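Local structure of esterase (uncultured bacterium pCosCE1, 7ATL) at residues K68-L73 and A265-D270; Q192-W197 and L202-T207; V29-R34 and D273-V278; I109-L114 and G179-Q184; T212-L217 and R253-Q258. The protein hydrolyses esters as a family VIII carboxylesterase with a beta-lactamase-like sequence, and also has promiscuous acyltransferase activity. One frame throughout, in Å; residues are numbered along the deposited sequence.

Contact 1: K68-L73 and A265-D270; sequences KPYITL and AGMVGD
Tyr-70 OH is linked through a water to segment 265-270. The phenol oxygen lies 2.7 Å from the water oxygen. That water donates to Asp-270 O over 3.1 Å, so the bridge joins the side chain to the backbone just before helix 271-283. The same hydroxyl has a second, probable hydrogen-bond partner in Asp-273 O, so two partners probably hold it.

The direct packing is made by Met-267. Its SD lies 4.0 Å from Tyr-70 CB and 4.1 Å from Ile-71 CD1, so one sulfur touches two consecutive helix residues. The sulfur is 5.3 Å from the centroid of the Tyr-70 ring and 50° off its normal. This is an oblique Met-aromatic contact. The methionine chain leaves with CG anti to the carbonyl carbon and bends at chi3 (70°), which turns the terminal methyl CE toward Phe-194.

Helix 67-80 begins close to the probable active centre of this beta-lactamase-like fold. Ser-65 and Lys-68 fit the SxxK motif, in which, as in relatives, the serine is probably the nucleophile. Lys-68 NZ takes hydrogen bonds with Ser-65 OG, Tyr-123 OH, Tyr-171 OH and Gly-264 O, the last just before segment 265-270. Met-267 N bonds to Ser-67 OG, a further tie to the helix start. Within the helix, Lys-68 O accepts from both Thr-72 N at 2.7 Å and Thr-72 OG1 at 2.8 Å. The hydroxyl sits above the carbonyl plane, 49° out of it.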
# COMPACT_ATOMS: atom_id res chain seq x y z
N LYS A 68 0.51 -3.03 -2.13
CA LYS A 68 -0.80 -3.55 -2.62
C LYS A 68 -1.11 -3.11 -4.06
O LYS A 68 -1.48 -3.94 -4.89
CB LYS A 68 -1.89 -3.14 -1.62
CG LYS A 68 -1.75 -3.88 -0.31
CD LYS A 68 -2.79 -3.55 0.70
CE LYS A 68 -2.82 -4.60 1.80
NZ LYS A 68 -1.77 -4.38 2.82
N PRO A 69 -1.07 -1.80 -4.40
CA PRO A 69 -1.40 -1.37 -5.76
C PRO A 69 -0.43 -1.97 -6.79
O PRO A 69 -0.89 -2.30 -7.87
CB PRO A 69 -1.38 0.15 -5.72
CG PRO A 69 -0.63 0.48 -4.47
CD PRO A 69 -0.87 -0.66 -3.50
N TYR A 70 0.84 -2.15 -6.41
CA TYR A 70 1.86 -2.87 -7.21
C TYR A 70 1.35 -4.28 -7.57
O TYR A 70 1.40 -4.63 -8.77
CB TYR A 70 3.19 -2.91 -6.46
CG TYR A 70 4.08 -1.72 -6.76
CD1 TYR A 70 4.44 -1.40 -8.05
CD2 TYR A 70 4.54 -0.90 -5.75
CE1 TYR A 70 5.26 -0.32 -8.34
CE2 TYR A 70 5.35 0.19 -6.00
CZ TYR A 70 5.71 0.47 -7.31
OH TYR A 70 6.50 1.54 -7.57
N ILE A 71 0.91 -5.07 -6.60
CA ILE A 71 0.57 -6.51 -6.84
C ILE A 71 -0.85 -6.58 -7.41
O ILE A 71 -1.10 -7.50 -8.25
CB ILE A 71 0.78 -7.37 -5.58
CG1 ILE A 71 2.19 -7.23 -5.03
CG2 ILE A 71 0.44 -8.82 -5.87
CD1 ILE A 71 3.27 -7.68 -5.97
N THR A 72 -1.72 -5.65 -7.02
CA THR A 72 -3.04 -5.48 -7.68
C THR A 72 -2.81 -5.23 -9.18
O THR A 72 -3.48 -5.88 -10.00
CB THR A 72 -3.86 -4.37 -7.02
OG1 THR A 72 -4.07 -4.76 -5.66
CG2 THR A 72 -5.17 -4.10 -7.73
N LEU A 73 -1.86 -4.36 -9.54
CA LEU A 73 -1.51 -4.10 -10.97
C LEU A 73 -1.08 -5.40 -11.65
O LEU A 73 -1.50 -5.62 -12.78
CB LEU A 73 -0.41 -3.05 -11.15
CG LEU A 73 -0.01 -2.85 -12.62
CD1 LEU A 73 -1.24 -2.57 -13.46
CD2 LEU A 73 0.98 -1.73 -12.79
N ALA A 265 2.60 -6.05 2.09
CA ALA A 265 3.37 -5.16 2.99
C ALA A 265 4.90 -5.32 2.90
O ALA A 265 5.61 -4.58 3.60
CB ALA A 265 2.87 -5.35 4.40
N GLY A 266 5.43 -6.18 2.04
CA GLY A 266 6.85 -6.56 2.12
C GLY A 266 7.79 -5.84 1.16
O GLY A 266 9.01 -6.21 1.14
N MET A 267 7.29 -4.91 0.34
CA MET A 267 8.13 -4.37 -0.76
C MET A 267 8.91 -3.12 -0.31
O MET A 267 8.59 -2.51 0.74
CB MET A 267 7.30 -4.06 -2.01
CG MET A 267 6.50 -5.25 -2.50
SD MET A 267 5.66 -4.95 -4.08
CE MET A 267 7.06 -4.88 -5.18
N VAL A 268 9.93 -2.78 -1.10
CA VAL A 268 10.80 -1.56 -1.01
C VAL A 268 10.81 -0.89 -2.38
O VAL A 268 10.67 -1.62 -3.40
CB VAL A 268 12.22 -1.94 -0.57
CG1 VAL A 268 12.24 -2.43 0.86
CG2 VAL A 268 12.88 -2.94 -1.51
N GLY A 269 10.97 0.43 -2.42
CA GLY A 269 10.98 1.20 -3.68
C GLY A 269 11.06 2.70 -3.47
O GLY A 269 10.80 3.17 -2.33
N ASP A 270 11.40 3.42 -4.54
CA ASP A 270 11.55 4.90 -4.52
C ASP A 270 10.25 5.54 -4.98
O ASP A 270 9.40 4.84 -5.52
CB ASP A 270 12.79 5.35 -5.30
CG ASP A 270 12.73 5.09 -6.79
OD1 ASP A 270 11.63 4.76 -7.26
OD2 ASP A 270 13.80 5.22 -7.45
O HOH W 1 8.28 1.98 -5.62

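Contact 2: Q192-W197 and L202-T207; sequences QVFNHW and LGLRNT
Phe-194 is the residue of helix 190-199 that meets Leu-204 and Thr-207 of the following loop. The helical turn that carries it is closed by His-196 N, which donates to Gln-192 O at 2.9 Å.

Phe-194 sends its ring out with CG anti to the backbone N (chi1 176°), and the far end of the ring meets the loop. CZ is 3.6 Å from Thr-207 CG2 and 4.0 Å from Leu-204 CD1. Both side chains cross the phenylalanine at about a right angle. The ring turns an edge to the loop backbone: CE2 lies 3.4 Å from Thr-207 O, which sits near the ring plane. Thr-207 CG2 is anti to its own backbone N, which brings the methyl to the ring, while OG1 bonds to Asp-273 OD2.

Farther along, Trp-197 N closes the next turn on Val-193 O. The helix ends in a Schellman motif with Gly-203 as the C-prime residue at positive phi (62°). There Leu-204 N reaches Ala-199 O and Gly-203 N reaches Gln-200 O. The chain thus doubles back and returns Leu-204 to the Phe-194 ring.

Helix 67-80 covers one flank through Tyr-70, whose ring meets Phe-194 nearly at right angles. Helix 271-283 receives Leu-204 on Asp-273 and Gln-276, and helix 174-186 touches Trp-197.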
# COMPACT_ATOMS: atom_id res chain seq x y z
N GLN A 192 9.75 -12.66 -9.09
CA GLN A 192 9.94 -12.82 -10.55
C GLN A 192 8.64 -12.40 -11.25
O GLN A 192 8.71 -11.69 -12.27
CB GLN A 192 10.38 -14.24 -10.93
CG GLN A 192 11.85 -14.52 -10.67
CD GLN A 192 12.29 -14.59 -9.22
OE1 GLN A 192 13.32 -14.05 -8.85
NE2 GLN A 192 11.53 -15.27 -8.36
N VAL A 193 7.48 -12.75 -10.70
CA VAL A 193 6.16 -12.30 -11.24
C VAL A 193 6.15 -10.77 -11.31
O VAL A 193 5.86 -10.21 -12.37
CB VAL A 193 4.99 -12.81 -10.40
CG1 VAL A 193 3.70 -12.19 -10.88
CG2 VAL A 193 4.89 -14.33 -10.43
N PHE A 194 6.45 -10.10 -10.21
CA PHE A 194 6.46 -8.62 -10.15
C PHE A 194 7.44 -8.06 -11.19
O PHE A 194 7.13 -7.03 -11.83
CB PHE A 194 6.86 -8.11 -8.77
CG PHE A 194 6.97 -6.61 -8.70
CD1 PHE A 194 5.83 -5.82 -8.73
CD2 PHE A 194 8.22 -5.99 -8.65
CE1 PHE A 194 5.92 -4.44 -8.68
CE2 PHE A 194 8.31 -4.60 -8.60
CZ PHE A 194 7.16 -3.83 -8.61
N ASN A 195 8.62 -8.68 -11.32
CA ASN A 195 9.67 -8.16 -12.22
C ASN A 195 9.13 -8.25 -13.66
O ASN A 195 9.10 -7.20 -14.34
CB ASN A 195 11.02 -8.84 -12.01
CG ASN A 195 12.09 -8.22 -12.89
OD1 ASN A 195 12.32 -7.01 -12.86
ND2 ASN A 195 12.70 -9.03 -13.74
N HIS A 196 8.65 -9.42 -14.06
CA HIS A 196 8.12 -9.72 -15.42
C HIS A 196 6.83 -8.95 -15.70
O HIS A 196 6.71 -8.45 -16.83
CB HIS A 196 7.93 -11.23 -15.63
CG HIS A 196 9.22 -11.97 -15.63
ND1 HIS A 196 9.29 -13.33 -15.37
CD2 HIS A 196 10.49 -11.55 -15.82
CE1 HIS A 196 10.55 -13.72 -15.42
NE2 HIS A 196 11.30 -12.65 -15.70
N TRP A 197 5.92 -8.81 -14.73
CA TRP A 197 4.55 -8.29 -14.99
C TRP A 197 4.46 -6.79 -14.71
O TRP A 197 3.57 -6.18 -15.29
CB TRP A 197 3.49 -9.08 -14.21
CG TRP A 197 3.28 -10.41 -14.85
CD1 TRP A 197 4.03 -11.52 -14.65
CD2 TRP A 197 2.32 -10.74 -15.85
NE1 TRP A 197 3.55 -12.55 -15.42
CE2 TRP A 197 2.51 -12.09 -16.18
CE3 TRP A 197 1.28 -10.04 -16.48
CZ2 TRP A 197 1.74 -12.75 -17.13
CZ3 TRP A 197 0.50 -10.69 -17.40
CH2 TRP A 197 0.72 -12.03 -17.71
N LEU A 202 6.93 -1.30 -16.97
CA LEU A 202 6.80 0.11 -16.51
C LEU A 202 8.18 0.79 -16.44
O LEU A 202 8.21 1.99 -16.10
CB LEU A 202 6.11 0.14 -15.13
CG LEU A 202 4.59 -0.03 -15.11
CD1 LEU A 202 4.01 0.30 -13.74
CD2 LEU A 202 3.94 0.85 -16.16
N GLY A 203 9.27 0.06 -16.72
CA GLY A 203 10.66 0.56 -16.67
C GLY A 203 11.10 1.02 -15.28
O GLY A 203 11.97 1.90 -15.19
N LEU A 204 10.57 0.42 -14.21
CA LEU A 204 10.89 0.84 -12.82
C LEU A 204 12.39 0.64 -12.57
O LEU A 204 12.93 -0.35 -13.05
CB LEU A 204 10.05 0.00 -11.83
CG LEU A 204 8.53 0.08 -11.97
CD1 LEU A 204 7.86 -0.63 -10.82
CD2 LEU A 204 8.03 1.51 -12.05
N ARG A 205 13.04 1.53 -11.82
CA ARG A 205 14.52 1.45 -11.64
C ARG A 205 14.88 0.71 -10.34
O ARG A 205 15.99 0.13 -10.30
CB ARG A 205 15.18 2.84 -11.67
CG ARG A 205 14.46 3.93 -10.89
CD ARG A 205 15.25 5.23 -10.86
NE ARG A 205 14.70 6.15 -9.87
CZ ARG A 205 15.11 7.40 -9.70
NH1 ARG A 205 14.57 8.16 -8.76
NH2 ARG A 205 16.07 7.90 -10.47
N ASN A 206 14.03 0.73 -9.31
CA ASN A 206 14.51 0.39 -7.95
C ASN A 206 13.36 -0.05 -7.03
O ASN A 206 13.26 0.48 -5.90
CB ASN A 206 15.30 1.58 -7.40
CG ASN A 206 16.09 1.21 -6.17
OD1 ASN A 206 16.24 2.04 -5.28
ND2 ASN A 206 16.56 -0.03 -6.10
N THR A 207 12.58 -1.05 -7.43
CA THR A 207 11.44 -1.52 -6.62
C THR A 207 11.40 -3.05 -6.63
O THR A 207 11.49 -3.64 -7.71
CB THR A 207 10.15 -0.84 -7.10
OG1 THR A 207 10.24 0.55 -6.76
CG2 THR A 207 8.90 -1.47 -6.52

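Contact 3: V29-R34 and D273-V278; sequences VVLIAR and DVLQLV
Segments 29-34 and 273-278 come nearest at the CA atoms of Leu-31 and Leu-275, 7.3 Å apart. Of segment 273-278, Leu-275 makes the contact. Its CG is anti to the backbone N (chi1 180°), which sends the fork of the side chain to the strand. One branch, CD2, rests 4.0 Å from Leu-31 CB. The other, CD1, lies 4.2 Å from Ala-33 CB. The two methyls thus sit on two residues that point to the same face of the strand. Leu-31 is met at its CB, near the backbone, and Ala-33 offers just its methyl. All three residues are buried.

This is helix-on-sheet packing in the beta-lactamase-like fold. The strand lies between strands 37-44 and 355-361 of the seven-stranded antiparallel sheet, and helix 271-283 covers the face that carries Leu-31 and Ala-33. Ile-32 points away from the helix and touches Ile-39 and Tyr-40 of strand 37-44.

Beyond the strand, Leu-275 also packs on Ser-356, and Val-274 on Val-358, so the helix spans the neighbouring strand too. On its far side Leu-277 meets Pro-69 and Tyr-70 of helix 67-80.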
# COMPACT_ATOMS: atom_id res chain seq x y z
N VAL A 29 10.03 12.38 0.56
CA VAL A 29 10.10 12.66 -0.90
C VAL A 29 8.66 12.80 -1.40
O VAL A 29 7.90 11.86 -1.20
CB VAL A 29 10.84 11.53 -1.62
CG1 VAL A 29 10.88 11.78 -3.12
CG2 VAL A 29 12.23 11.36 -1.05
N VAL A 30 8.31 13.96 -1.96
CA VAL A 30 6.95 14.28 -2.49
C VAL A 30 7.05 14.61 -3.98
O VAL A 30 7.80 15.53 -4.33
CB VAL A 30 6.31 15.44 -1.71
CG1 VAL A 30 5.03 15.90 -2.38
CG2 VAL A 30 6.08 15.11 -0.25
N LEU A 31 6.30 13.90 -4.82
CA LEU A 31 6.24 14.07 -6.30
C LEU A 31 4.80 14.42 -6.72
O LEU A 31 3.83 13.79 -6.21
CB LEU A 31 6.71 12.78 -6.97
CG LEU A 31 8.09 12.25 -6.60
CD1 LEU A 31 8.47 11.04 -7.45
CD2 LEU A 31 9.17 13.31 -6.73
N ILE A 32 4.63 15.39 -7.61
CA ILE A 32 3.30 15.75 -8.18
C ILE A 32 3.44 15.84 -9.70
O ILE A 32 4.36 16.54 -10.18
CB ILE A 32 2.76 17.06 -7.58
CG1 ILE A 32 2.68 16.99 -6.06
CG2 ILE A 32 1.42 17.41 -8.21
CD1 ILE A 32 2.87 18.32 -5.39
N ALA A 33 2.54 15.15 -10.41
CA ALA A 33 2.38 15.18 -11.87
C ALA A 33 1.03 15.81 -12.20
O ALA A 33 0.08 15.61 -11.41
CB ALA A 33 2.49 13.79 -12.43
N ARG A 34 0.96 16.60 -13.27
CA ARG A 34 -0.32 16.94 -13.93
C ARG A 34 -0.23 16.51 -15.39
O ARG A 34 0.80 16.80 -16.05
CB ARG A 34 -0.66 18.42 -13.79
CG ARG A 34 -2.08 18.74 -14.24
CD ARG A 34 -2.33 20.22 -14.30
NE ARG A 34 -2.27 20.75 -12.94
CZ ARG A 34 -1.34 21.59 -12.47
NH1 ARG A 34 -0.36 22.05 -13.25
NH2 ARG A 34 -1.41 21.99 -11.21
N ASP A 273 9.24 5.43 -8.85
CA ASP A 273 8.67 4.13 -9.28
C ASP A 273 7.19 4.16 -8.88
O ASP A 273 6.37 3.83 -9.70
CB ASP A 273 9.46 2.92 -8.77
CG ASP A 273 10.76 2.58 -9.51
OD1 ASP A 273 11.00 3.08 -10.63
OD2 ASP A 273 11.54 1.80 -8.94
N VAL A 274 6.85 4.68 -7.71
CA VAL A 274 5.43 4.73 -7.25
C VAL A 274 4.63 5.68 -8.16
O VAL A 274 3.45 5.39 -8.43
CB VAL A 274 5.35 5.15 -5.77
CG1 VAL A 274 3.92 5.36 -5.29
CG2 VAL A 274 6.07 4.14 -4.88
N LEU A 275 5.25 6.77 -8.62
CA LEU A 275 4.55 7.76 -9.47
C LEU A 275 4.23 7.13 -10.82
O LEU A 275 3.14 7.40 -11.34
CB LEU A 275 5.41 9.01 -9.64
CG LEU A 275 4.77 10.09 -10.51
CD1 LEU A 275 3.37 10.44 -10.02
CD2 LEU A 275 5.62 11.34 -10.55
N GLN A 276 5.16 6.32 -11.36
CA GLN A 276 4.95 5.52 -12.60
C GLN A 276 3.72 4.65 -12.39
O GLN A 276 2.84 4.64 -13.26
CB GLN A 276 6.14 4.61 -12.92
CG GLN A 276 7.30 5.27 -13.66
CD GLN A 276 6.76 6.01 -14.86
OE1 GLN A 276 6.14 5.43 -15.77
NE2 GLN A 276 6.92 7.33 -14.83
N LEU A 277 3.68 3.95 -11.25
CA LEU A 277 2.54 3.06 -10.90
C LEU A 277 1.22 3.86 -10.87
O LEU A 277 0.22 3.39 -11.44
CB LEU A 277 2.84 2.41 -9.55
CG LEU A 277 1.63 1.77 -8.88
CD1 LEU A 277 1.12 0.61 -9.74
CD2 LEU A 277 1.96 1.31 -7.46
N VAL A 278 1.20 5.00 -10.19
CA VAL A 278 -0.06 5.77 -9.98
C VAL A 278 -0.53 6.38 -11.32
O VAL A 278 -1.76 6.30 -11.60
CB VAL A 278 0.11 6.81 -8.87
CG1 VAL A 278 -1.13 7.68 -8.72
CG2 VAL A 278 0.46 6.16 -7.54

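Contact 4: I109-L114 and G179-Q184; sequences IKIRHL and GAVLEQ
Helix-to-helix packing in the beta-lactamase-like fold joins the first turn of helix 111-116 to helix 174-186, through Ile-111, Leu-114 and Val-181. The two segments come nearest at Ile-111 and Val-181, whose CA atoms are 8.9 Å apart.

Ile-111 and Val-181 reach toward each other, tip to tip. Ile-111 CD1 stops 4.1 Å from Val-181 CG1. The valine stands with CG1 anti to the backbone N (chi1 167°), which presents both of its methyls to the other helix. The second methyl, CG2, is more loosely met, with Leu-114 CD1 at 4.5 Å. Leu-114 lies one helical turn beyond Ile-111, so Val-181 faces two residues of the same side. All three are buried.

Leu-114 also packs on Ala-174 and Val-177 of helix 174-186. The residue after Val-181, Leu-182, packs on Ile-71 and Met-78 of helix 67-80.

At the start of helix 111-116, Lys-110 at the N-cap position has its NZ in a salt bridge with Asp-87, which also pairs with Arg-112. Lys-110 O accepts from both His-113 N and Leu-114 N. Lys-110 N donates in turn to His-113 ND1 over 3.0 Å, with an N-H...acceptor angle of 159° and the donor 32° out of the imidazole plane.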
# COMPACT_ATOMS: atom_id res chain seq x y z
N ILE A 109 -14.01 -18.13 -2.24
CA ILE A 109 -13.48 -16.74 -2.29
C ILE A 109 -13.14 -16.47 -3.74
O ILE A 109 -12.43 -17.30 -4.36
CB ILE A 109 -12.23 -16.57 -1.40
CG1 ILE A 109 -12.51 -16.80 0.10
CG2 ILE A 109 -11.62 -15.20 -1.65
CD1 ILE A 109 -11.26 -17.06 0.93
N LYS A 110 -13.59 -15.34 -4.23
CA LYS A 110 -13.31 -14.92 -5.62
C LYS A 110 -12.16 -13.93 -5.60
O LYS A 110 -12.01 -13.20 -4.61
CB LYS A 110 -14.54 -14.31 -6.28
CG LYS A 110 -15.64 -15.30 -6.67
CD LYS A 110 -16.98 -14.60 -6.74
CE LYS A 110 -17.95 -15.26 -7.69
NZ LYS A 110 -18.69 -14.25 -8.48
N ILE A 111 -11.40 -13.91 -6.69
CA ILE A 111 -10.28 -12.95 -6.93
C ILE A 111 -10.81 -11.53 -6.70
O ILE A 111 -10.10 -10.75 -6.07
CB ILE A 111 -9.67 -13.18 -8.33
CG1 ILE A 111 -9.15 -14.61 -8.51
CG2 ILE A 111 -8.58 -12.17 -8.62
CD1 ILE A 111 -8.09 -15.01 -7.50
N ARG A 112 -12.02 -11.19 -7.13
CA ARG A 112 -12.51 -9.80 -6.95
C ARG A 112 -12.66 -9.49 -5.46
O ARG A 112 -12.63 -8.28 -5.07
CB ARG A 112 -13.84 -9.55 -7.68
CG ARG A 112 -14.98 -10.48 -7.27
CD ARG A 112 -16.30 -10.07 -7.89
NE ARG A 112 -16.35 -10.41 -9.30
CZ ARG A 112 -16.23 -9.56 -10.32
NH1 ARG A 112 -16.01 -8.27 -10.12
NH2 ARG A 112 -16.29 -10.02 -11.55
N HIS A 113 -12.89 -10.51 -4.65
CA HIS A 113 -13.00 -10.35 -3.18
C HIS A 113 -11.60 -10.06 -2.65
O HIS A 113 -11.45 -9.15 -1.80
CB HIS A 113 -13.67 -11.57 -2.51
CG HIS A 113 -15.03 -11.94 -3.00
ND1 HIS A 113 -15.42 -13.27 -3.15
CD2 HIS A 113 -16.11 -11.20 -3.35
CE1 HIS A 113 -16.67 -13.33 -3.57
NE2 HIS A 113 -17.12 -12.08 -3.70
N LEU A 114 -10.58 -10.79 -3.11
CA LEU A 114 -9.19 -10.48 -2.68
C LEU A 114 -8.85 -9.00 -3.00
O LEU A 114 -8.31 -8.31 -2.14
CB LEU A 114 -8.17 -11.43 -3.33
CG LEU A 114 -8.23 -12.89 -2.90
CD1 LEU A 114 -7.08 -13.67 -3.53
CD2 LEU A 114 -8.19 -13.02 -1.39
N GLY A 179 -0.84 -12.63 -4.13
CA GLY A 179 0.56 -12.88 -4.51
C GLY A 179 0.82 -14.35 -4.80
O GLY A 179 1.38 -14.66 -5.86
N ALA A 180 0.38 -15.22 -3.89
CA ALA A 180 0.52 -16.68 -4.06
C ALA A 180 -0.32 -17.14 -5.25
O ALA A 180 0.16 -17.96 -6.05
CB ALA A 180 0.16 -17.38 -2.77
N VAL A 181 -1.53 -16.63 -5.41
CA VAL A 181 -2.32 -16.98 -6.63
C VAL A 181 -1.49 -16.61 -7.87
O VAL A 181 -1.36 -17.45 -8.77
CB VAL A 181 -3.69 -16.28 -6.67
CG1 VAL A 181 -4.31 -16.41 -8.05
CG2 VAL A 181 -4.61 -16.80 -5.59
N LEU A 182 -0.96 -15.40 -7.92
CA LEU A 182 -0.18 -14.92 -9.09
C LEU A 182 0.99 -15.87 -9.40
O LEU A 182 1.26 -16.12 -10.60
CB LEU A 182 0.29 -13.50 -8.77
CG LEU A 182 -0.55 -12.37 -9.35
CD1 LEU A 182 -2.04 -12.62 -9.20
CD2 LEU A 182 -0.16 -11.05 -8.73
N GLU A 183 1.67 -16.40 -8.37
CA GLU A 183 2.75 -17.42 -8.53
C GLU A 183 2.20 -18.64 -9.30
O GLU A 183 2.87 -19.11 -10.23
CB GLU A 183 3.30 -17.91 -7.19
CG GLU A 183 4.08 -16.87 -6.43
CD GLU A 183 4.69 -17.36 -5.12
OE1 GLU A 183 4.08 -18.28 -4.48
OE2 GLU A 183 5.78 -16.81 -4.74
N GLN A 184 1.03 -19.13 -8.93
CA GLN A 184 0.46 -20.32 -9.60
C GLN A 184 0.08 -19.98 -11.04
O GLN A 184 0.32 -20.83 -11.91
CB GLN A 184 -0.73 -20.85 -8.82
CG GLN A 184 -0.38 -21.31 -7.41
CD GLN A 184 0.79 -22.26 -7.40
OE1 GLN A 184 1.73 -22.10 -6.63
NE2 GLN A 184 0.76 -23.24 -8.26

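Contact 5: T212-L217 and R253-Q258; sequences TDVDNL and RALDAQ
Leu-217 points at segment 253-258 from its CB, and its CD2 branch does the touching. The first torsion sets CG anti to the backbone N (chi1 -175°). CB and CG only carry the chain outward, with nothing of the other segment in contact. At the fork, CD1 makes no contact with segment 253-258, while CD2 turns to the partner residues. It lies 3.8 Å from Ala-254 CB and 4.1 Å from Leu-255 CD2, so a single methyl meets two successive residues. The leucines cross obliquely. Leu-255 CD2 is also met by Val-214 CG2 at 4.2 Å.

Both segments are loop connections of the beta-lactamase-like fold. Segment 212-217 precedes strand 221-222, while 253-258 starts in a short 3-10 turn and leads toward strand 268-269. Leu-217 and Ala-254 both also pack on Arg-62 of strand 61-62, and Ala-254 makes a backbone hydrogen bond with Thr-211.

Each segment holds an aspartate that accepts from a backbone N a few residues on. Asp-213 OD1 accepts from Asn-216 N at 3.2 Å in an Asx motif, with the donor 47° above the carboxylate plane. In the other loop Asp-256 OD1 takes Gln-258 N at 2.9 Å in an Asx turn.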
# COMPACT_ATOMS: atom_id res chain seq x y z
N THR A 212 19.79 -4.83 -1.43
CA THR A 212 21.19 -5.04 -0.98
C THR A 212 21.88 -3.69 -0.75
O THR A 212 23.00 -3.70 -0.26
CB THR A 212 22.02 -5.84 -1.99
OG1 THR A 212 22.07 -5.10 -3.21
CG2 THR A 212 21.50 -7.25 -2.21
N ASP A 213 21.22 -2.59 -1.09
CA ASP A 213 21.78 -1.22 -0.98
C ASP A 213 21.37 -0.63 0.37
O ASP A 213 20.43 0.20 0.41
CB ASP A 213 21.32 -0.38 -2.18
CG ASP A 213 21.90 1.02 -2.23
OD1 ASP A 213 22.38 1.50 -1.19
OD2 ASP A 213 21.84 1.62 -3.34
N VAL A 214 22.08 -1.02 1.43
CA VAL A 214 21.79 -0.62 2.85
C VAL A 214 21.78 0.90 3.01
O VAL A 214 20.86 1.39 3.68
CB VAL A 214 22.80 -1.25 3.83
CG1 VAL A 214 22.42 -0.94 5.29
CG2 VAL A 214 22.96 -2.75 3.60
N ASP A 215 22.77 1.61 2.47
CA ASP A 215 22.99 3.07 2.71
C ASP A 215 21.85 3.89 2.11
O ASP A 215 21.62 4.99 2.62
CB ASP A 215 24.32 3.61 2.13
CG ASP A 215 25.55 2.73 2.35
OD1 ASP A 215 25.61 2.03 3.39
OD2 ASP A 215 26.45 2.74 1.46
N ASN A 216 21.19 3.43 1.04
CA ASN A 216 20.16 4.25 0.35
C ASN A 216 18.73 3.96 0.85
O ASN A 216 17.81 4.58 0.34
CB ASN A 216 20.26 4.11 -1.17
CG ASN A 216 19.60 5.28 -1.89
OD1 ASN A 216 19.79 6.45 -1.54
ND2 ASN A 216 18.78 4.96 -2.87
N LEU A 217 18.54 3.09 1.85
CA LEU A 217 17.20 2.78 2.41
C LEU A 217 16.94 3.73 3.58
O LEU A 217 17.64 3.64 4.59
CB LEU A 217 17.17 1.31 2.85
CG LEU A 217 15.84 0.77 3.35
CD1 LEU A 217 14.77 0.95 2.29
CD2 LEU A 217 15.95 -0.69 3.77
N ARG A 253 13.92 -6.58 7.93
CA ARG A 253 13.29 -7.53 6.97
C ARG A 253 13.61 -7.14 5.53
O ARG A 253 13.95 -8.04 4.72
CB ARG A 253 11.78 -7.57 7.20
CG ARG A 253 11.07 -8.72 6.51
CD ARG A 253 9.57 -8.63 6.71
NE ARG A 253 8.90 -9.89 6.43
CZ ARG A 253 8.64 -10.34 5.21
NH1 ARG A 253 8.99 -9.64 4.14
NH2 ARG A 253 8.00 -11.49 5.09
N ALA A 254 13.54 -5.84 5.22
CA ALA A 254 13.82 -5.23 3.89
C ALA A 254 15.21 -5.63 3.36
O ALA A 254 15.43 -5.47 2.14
CB ALA A 254 13.70 -3.72 4.01
N LEU A 255 16.13 -6.09 4.21
CA LEU A 255 17.54 -6.40 3.81
C LEU A 255 17.73 -7.90 3.63
O LEU A 255 18.78 -8.28 3.13
CB LEU A 255 18.52 -5.84 4.85
CG LEU A 255 18.43 -4.33 5.06
CD1 LEU A 255 19.30 -3.88 6.23
CD2 LEU A 255 18.81 -3.57 3.80
N ASP A 256 16.72 -8.70 3.98
CA ASP A 256 16.79 -10.17 4.05
C ASP A 256 16.28 -10.75 2.73
O ASP A 256 15.07 -10.76 2.53
CB ASP A 256 15.97 -10.68 5.24
CG ASP A 256 16.06 -12.17 5.48
OD1 ASP A 256 16.76 -12.84 4.69
OD2 ASP A 256 15.43 -12.64 6.44
N ALA A 257 17.16 -11.28 1.89
CA ALA A 257 16.79 -11.90 0.59
C ALA A 257 15.94 -13.16 0.82
O ALA A 257 15.34 -13.66 -0.16
CB ALA A 257 18.05 -12.20 -0.20
N GLN A 258 15.89 -13.68 2.06
CA GLN A 258 15.20 -14.96 2.40
C GLN A 258 13.79 -14.67 2.93
O GLN A 258 12.98 -15.60 2.97
CB GLN A 258 15.92 -15.78 3.48
CG GLN A 258 17.37 -16.17 3.20
CD GLN A 258 17.64 -16.51 1.76
OE1 GLN A 258 18.57 -15.98 1.13
NE2 GLN A 258 16.83 -17.39 1.22

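Contact 1 holds Lys-68 of the probable SxxK centre, and the others lie around it. Its centre is about 10 Å from that of contact 2 and 14 to 16 Å from the rest. Contacts 1 and 2 share a salt bridge, Asp-270 OD2 to Arg-205 NE at 2.7 Å. Asp-273 OD2 of contact 3 lies 2.7 Å from Asn-206 N of contact 2. Ile-71 CG2 meets Leu-182 CD2 of contact 4, and Val-268 CG1 meets Ala-254 CB of contact 5, both at 3.7 Å. Bound di(hydroxyethyl)ether lies about 6 Å from the Thr-207 side chain and about 8 Å from those of Met-267 and Leu-217. Contact 4 is about 27 Å from contacts 3 and 5, centre to centre.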